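Phytanoyl-CoA dioxygenase (Streptomyces malaysiense, PDB 6ZYL) catalyses the beta-hydroxylation step of thioholgamide biosynthesis as the non-heme monooxygenase ThoJ, probably using iron and 2-oxoglutarate. Local coordinates at residues Ala29-Val41 and Thr159-Ala171. Sequence-based numbering, arbitrary orientation.
Sequences AERFRTDGFVFPV and TMRYARGSHLHGA
His-167 pushes its imidazole under the C-terminal end of helix 28-35, its CG set between backbone N and carbonyl carbon, which turns the ring toward the helix. NE2 donates to Arg-33 O at 2.9 Å; the oxygen lies in the imidazole plane, but the N-H is bent to 138° and approaches from above the carbonyl plane. Gly-36, leaving the helix with positive phi, lays its CA over one imidazole face, and Leu-168 CG backs the other. Were this imidazole cut back to an alanine, Arg-33 O would probably lose its donor and a gap would open against Gly-36. Two residues on, Asp-35 O takes a nearly straight bond from Gly-165 N (173°).

Phe-37 runs outward against Tyr-162, beginning with CB, 3.5 Å from Tyr-162 CE2. CG, CD1 and CD2 all lie against Tyr-162 CD2, Phe-37 CE2 reaches Tyr-162 CB, and Phe-37 CZ ends 4.1 Å from Arg-164 NE. The ring planes differ by 24°, yet the rings hardly overlap, Tyr-162 CD2 sitting over the rim of one Phe-37 face. Asp-35 CB covers the other, while its OD1 makes a salt bridge to Arg-164 NE (3.3 Å). Phe-39 adds to this aromatic cluster, and Tyr-162 OH is hydrogen-bonded to Ser-210 OG and His-212 ND1. The cluster thus bridges edge strand 37-41 of the major sheet and strand 160-162 of the minor one, in the double-stranded beta-helix typical of PhyH-family dioxygenases.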
loop_
_atom_site.group_PDB
_atom_site.type_symbol
_atom_site.label_atom_id
_atom_site.label_comp_id
_atom_site.label_asym_id
_atom_site.label_seq_id
_atom_site.Cartn_x
_atom_site.Cartn_y
_atom_site.Cartn_z
ATOM N N ALA A 29 0.003 -16.507 -9.445
ATOM C CA ALA A 29 1.373 -16.422 -8.951
ATOM C C ALA A 29 2.369 -16.374 -10.103
ATOM O O ALA A 29 3.375 -15.658 -10.034
ATOM C CB ALA A 29 1.673 -17.606 -8.032
ATOM N N GLU A 30 2.105 -17.127 -11.173
ATOM C CA GLU A 30 3.020 -17.139 -12.311
ATOM C C GLU A 30 3.081 -15.769 -12.976
ATOM O O GLU A 30 4.165 -15.274 -13.309
ATOM C CB GLU A 30 2.593 -18.208 -13.318
ATOM C CG GLU A 30 3.691 -18.610 -14.290
ATOM C CD GLU A 30 3.148 -19.160 -15.597
ATOM O OE1 GLU A 30 3.846 -19.048 -16.627
ATOM O OE2 GLU A 30 2.023 -19.706 -15.593
ATOM N N ARG A 31 1.922 -15.142 -13.184
ATOM C CA ARG A 31 1.904 -13.800 -13.756
ATOM C C ARG A 31 2.619 -12.812 -12.842
ATOM O O ARG A 31 3.422 -11.989 -13.298
ATOM C CB ARG A 31 0.464 -13.352 -14.004
ATOM C CG ARG A 31 -0.334 -14.259 -14.928
ATOM C CD ARG A 31 -1.834 -14.057 -14.729
ATOM N NE ARG A 31 -2.227 -12.655 -14.874
ATOM C CZ ARG A 31 -3.437 -12.179 -14.592
ATOM N NH1 ARG A 31 -4.382 -12.993 -14.141
ATOM N NH2 ARG A 31 -3.701 -10.889 -14.757
ATOM N N PHE A 32 2.336 -12.885 -11.538
ATOM C CA PHE A 32 2.960 -11.973 -10.584
ATOM C C PHE A 32 4.479 -12.094 -10.623
ATOM O O PHE A 32 5.194 -11.087 -10.662
ATOM C CB PHE A 32 2.426 -12.257 -9.178
ATOM C CG PHE A 32 3.049 -11.410 -8.104
ATOM C CD1 PHE A 32 2.653 -10.096 -7.920
ATOM C CD2 PHE A 32 4.025 -11.931 -7.272
ATOM C CE1 PHE A 32 3.225 -9.315 -6.931
ATOM C CE2 PHE A 32 4.601 -11.155 -6.283
ATOM C CZ PHE A 32 4.200 -9.846 -6.113
ATOM N N ARG A 33 4.992 -13.327 -10.623
ATOM C CA ARG A 33 6.439 -13.513 -10.581
ATOM C C ARG A 33 7.093 -13.150 -11.909
ATOM O O ARG A 33 8.230 -12.665 -11.924
ATOM C CB ARG A 33 6.771 -14.957 -10.201
ATOM C CG ARG A 33 6.333 -15.348 -8.795
ATOM C CD ARG A 33 7.041 -14.516 -7.730
ATOM N NE ARG A 33 6.531 -14.797 -6.388
ATOM C CZ ARG A 33 6.835 -14.090 -5.302
ATOM N NH1 ARG A 33 7.654 -13.052 -5.391
ATOM N NH2 ARG A 33 6.319 -14.425 -4.127
ATOM N N THR A 34 6.397 -13.366 -13.026
ATOM C CA THR A 34 6.960 -13.011 -14.324
ATOM C C THR A 34 6.937 -11.502 -14.536
ATOM O O THR A 34 7.971 -10.886 -14.818
ATOM C CB THR A 34 6.192 -13.715 -15.446
ATOM O OG1 THR A 34 6.232 -15.133 -15.246
ATOM C CG2 THR A 34 6.792 -13.373 -16.805
ATOM N N ASP A 35 5.761 -10.890 -14.396
ATOM C CA ASP A 35 5.615 -9.468 -14.680
ATOM C C ASP A 35 6.008 -8.584 -13.507
ATOM O O ASP A 35 6.362 -7.418 -13.719
ATOM C CB ASP A 35 4.168 -9.164 -15.081
ATOM C CG ASP A 35 3.772 -9.824 -16.391
ATOM O OD1 ASP A 35 4.666 -10.068 -17.226
ATOM O OD2 ASP A 35 2.569 -10.102 -16.585
ATOM N N GLY A 36 5.967 -9.107 -12.285
ATOM C CA GLY A 36 6.133 -8.286 -11.107
ATOM C C GLY A 36 4.861 -7.627 -10.629
ATOM O O GLY A 36 4.908 -6.843 -9.672
ATOM N N PHE A 37 3.734 -7.913 -11.272
ATOM C CA PHE A 37 2.437 -7.384 -10.883
ATOM C C PHE A 37 1.381 -8.332 -11.426
ATOM O O PHE A 37 1.668 -9.217 -12.235
ATOM C CB PHE A 37 2.227 -5.957 -11.409
ATOM C CG PHE A 37 2.307 -5.839 -12.906
ATOM C CD1 PHE A 37 1.280 -6.307 -13.711
ATOM C CD2 PHE A 37 3.408 -5.255 -13.508
ATOM C CE1 PHE A 37 1.353 -6.201 -15.086
ATOM C CE2 PHE A 37 3.485 -5.143 -14.884
ATOM C CZ PHE A 37 2.456 -5.618 -15.672
ATOM N N VAL A 38 0.145 -8.129 -10.982
ATOM C CA VAL A 38 -0.986 -8.891 -11.494
ATOM C C VAL A 38 -2.250 -8.078 -11.222
ATOM O O VAL A 38 -2.503 -7.666 -10.084
ATOM C CB VAL A 38 -1.033 -10.301 -10.871
ATOM C CG1 VAL A 38 -1.462 -10.253 -9.418
ATOM C CG2 VAL A 38 -1.939 -11.209 -11.698
ATOM N N PHE A 39 -3.023 -7.798 -12.268
ATOM C CA PHE A 39 -4.231 -6.992 -12.145
ATOM C C PHE A 39 -5.067 -7.177 -13.404
ATOM O O PHE A 39 -4.530 -7.517 -14.464
ATOM C CB PHE A 39 -3.896 -5.503 -11.936
ATOM C CG PHE A 39 -3.416 -4.803 -13.180
ATOM C CD1 PHE A 39 -4.319 -4.245 -14.072
ATOM C CD2 PHE A 39 -2.061 -4.694 -13.450
ATOM C CE1 PHE A 39 -3.881 -3.602 -15.215
ATOM C CE2 PHE A 39 -1.617 -4.050 -14.591
ATOM C CZ PHE A 39 -2.530 -3.503 -15.473
ATOM N N PRO A 40 -6.390 -6.972 -13.317
ATOM C CA PRO A 40 -7.112 -6.720 -12.060
ATOM C C PRO A 40 -7.331 -8.016 -11.288
ATOM O O PRO A 40 -7.400 -9.069 -11.909
ATOM C CB PRO A 40 -8.443 -6.130 -12.533
ATOM C CG PRO A 40 -8.673 -6.798 -13.864
ATOM C CD PRO A 40 -7.290 -6.944 -14.487
ATOM N N VAL A 41 -7.398 -7.959 -9.960
ATOM C CA VAL A 41 -7.943 -9.057 -9.171
ATOM C C VAL A 41 -9.160 -8.509 -8.434
ATOM O O VAL A 41 -9.138 -7.383 -7.924
ATOM C CB VAL A 41 -6.921 -9.663 -8.180
ATOM C CG1 VAL A 41 -5.575 -9.895 -8.867
ATOM C CG2 VAL A 41 -6.764 -8.793 -6.957
ATOM N N THR A 159 -3.366 7.755 -13.031
ATOM C CA THR A 159 -3.141 6.397 -12.572
ATOM C C THR A 159 -1.654 6.044 -12.613
ATOM O O THR A 159 -0.819 6.759 -13.174
ATOM C CB THR A 159 -3.942 5.401 -13.411
ATOM O OG1 THR A 159 -3.947 4.124 -12.757
ATOM C CG2 THR A 159 -3.336 5.254 -14.800
ATOM N N MET A 160 -1.340 4.908 -12.001
ATOM C CA MET A 160 0.009 4.373 -11.936
ATOM C C MET A 160 0.334 3.582 -13.195
ATOM O O MET A 160 -0.539 2.955 -13.803
ATOM C CB MET A 160 0.119 3.483 -10.699
ATOM C CG MET A 160 1.470 2.900 -10.380
ATOM S SD MET A 160 1.461 2.354 -8.650
ATOM C CE MET A 160 0.077 1.213 -8.637
ATOM N N ARG A 161 1.602 3.637 -13.595
ATOM C CA ARG A 161 2.128 2.832 -14.689
ATOM C C ARG A 161 3.147 1.844 -14.138
ATOM O O ARG A 161 3.947 2.194 -13.267
ATOM C CB ARG A 161 2.821 3.684 -15.758
ATOM C CG ARG A 161 2.087 4.913 -16.225
ATOM C CD ARG A 161 2.710 5.431 -17.523
ATOM N NE ARG A 161 3.942 6.191 -17.306
ATOM C CZ ARG A 161 3.993 7.387 -16.725
ATOM N NH1 ARG A 161 2.880 7.962 -16.289
ATOM N NH2 ARG A 161 5.155 8.008 -16.575
ATOM N N TYR A 162 3.147 0.625 -14.671
ATOM C CA TYR A 162 4.110 -0.391 -14.275
ATOM C C TYR A 162 5.153 -0.600 -15.368
ATOM O O TYR A 162 4.869 -0.434 -16.557
ATOM C CB TYR A 162 3.434 -1.737 -13.997
ATOM C CG TYR A 162 2.610 -1.821 -12.738
ATOM C CD1 TYR A 162 2.943 -1.096 -11.601
ATOM C CD2 TYR A 162 1.498 -2.649 -12.685
ATOM C CE1 TYR A 162 2.180 -1.191 -10.449
ATOM C CE2 TYR A 162 0.738 -2.752 -11.546
ATOM C CZ TYR A 162 1.078 -2.025 -10.432
ATOM O OH TYR A 162 0.299 -2.139 -9.306
ATOM N N ALA A 163 6.359 -0.991 -14.954
ATOM C CA ALA A 163 7.423 -1.421 -15.862
ATOM C C ALA A 163 7.548 -2.936 -15.720
ATOM O O ALA A 163 8.146 -3.433 -14.761
ATOM C CB ALA A 163 8.739 -0.716 -15.546
ATOM N N ARG A 164 6.970 -3.669 -16.670
ATOM C CA ARG A 164 6.951 -5.125 -16.603
ATOM C C ARG A 164 8.357 -5.685 -16.434
ATOM O O ARG A 164 9.293 -5.276 -17.127
ATOM C CB ARG A 164 6.303 -5.685 -17.871
ATOM C CG ARG A 164 5.915 -7.151 -17.806
ATOM C CD ARG A 164 5.269 -7.596 -19.122
ATOM N NE ARG A 164 3.812 -7.470 -19.098
ATOM C CZ ARG A 164 3.118 -6.588 -19.812
ATOM N NH1 ARG A 164 3.737 -5.742 -20.626
ATOM N NH2 ARG A 164 1.796 -6.556 -19.716
ATOM N N GLY A 165 8.500 -6.616 -15.495
ATOM C CA GLY A 165 9.765 -7.275 -15.255
ATOM C C GLY A 165 10.810 -6.456 -14.533
ATOM O O GLY A 165 11.908 -6.968 -14.289
ATOM N N SER A 166 10.506 -5.213 -14.165
ATOM C CA SER A 166 11.486 -4.338 -13.531
ATOM C C SER A 166 11.840 -4.755 -12.111
ATOM O O SER A 166 12.663 -4.082 -11.479
ATOM C CB SER A 166 10.956 -2.903 -13.519
ATOM O OG SER A 166 9.711 -2.830 -12.841
ATOM N N HIS A 167 11.262 -5.842 -11.602
ATOM C CA HIS A 167 11.414 -6.233 -10.209
ATOM C C HIS A 167 12.453 -7.323 -9.986
ATOM O O HIS A 167 12.750 -7.643 -8.830
ATOM C CB HIS A 167 10.073 -6.738 -9.667
ATOM C CG HIS A 167 9.629 -8.028 -10.289
ATOM N ND1 HIS A 167 9.418 -8.164 -11.645
ATOM C CD2 HIS A 167 9.370 -9.241 -9.745
ATOM C CE1 HIS A 167 9.046 -9.404 -11.909
ATOM N NE2 HIS A 167 9.005 -10.077 -10.773
ATOM N N LEU A 168 13.006 -7.901 -11.051
ATOM C CA LEU A 168 13.710 -9.171 -10.921
ATOM C C LEU A 168 15.057 -9.044 -10.222
ATOM O O LEU A 168 15.605 -10.062 -9.786
ATOM C CB LEU A 168 13.887 -9.794 -12.305
ATOM C CG LEU A 168 12.559 -10.186 -12.960
ATOM C CD1 LEU A 168 12.686 -10.342 -14.464
ATOM C CD2 LEU A 168 12.021 -11.470 -12.328
ATOM N N HIS A 169 15.598 -7.833 -10.090
ATOM C CA HIS A 169 16.857 -7.622 -9.386
ATOM C C HIS A 169 16.665 -6.885 -8.064
ATOM O O HIS A 169 17.610 -6.275 -7.553
ATOM C CB HIS A 169 17.840 -6.863 -10.277
ATOM C CG HIS A 169 18.203 -7.591 -11.534
ATOM N ND1 HIS A 169 18.545 -8.926 -11.549
ATOM C CD2 HIS A 169 18.274 -7.170 -12.819
ATOM C CE1 HIS A 169 18.812 -9.296 -12.790
ATOM N NE2 HIS A 169 18.656 -8.250 -13.579
ATOM N N GLY A 170 15.461 -6.930 -7.500
ATOM C CA GLY A 170 15.214 -6.253 -6.244
ATOM C C GLY A 170 15.330 -4.742 -6.383
ATOM O O GLY A 170 15.301 -4.180 -7.480
ATOM N N ALA A 171 15.461 -4.082 -5.234
ATOM C CA ALA A 171 15.596 -2.632 -5.221
ATOM C C ALA A 171 16.862 -2.222 -5.960
ATOM O O ALA A 171 17.889 -2.897 -5.887
ATOM C CB ALA A 171 15.632 -2.115 -3.783
#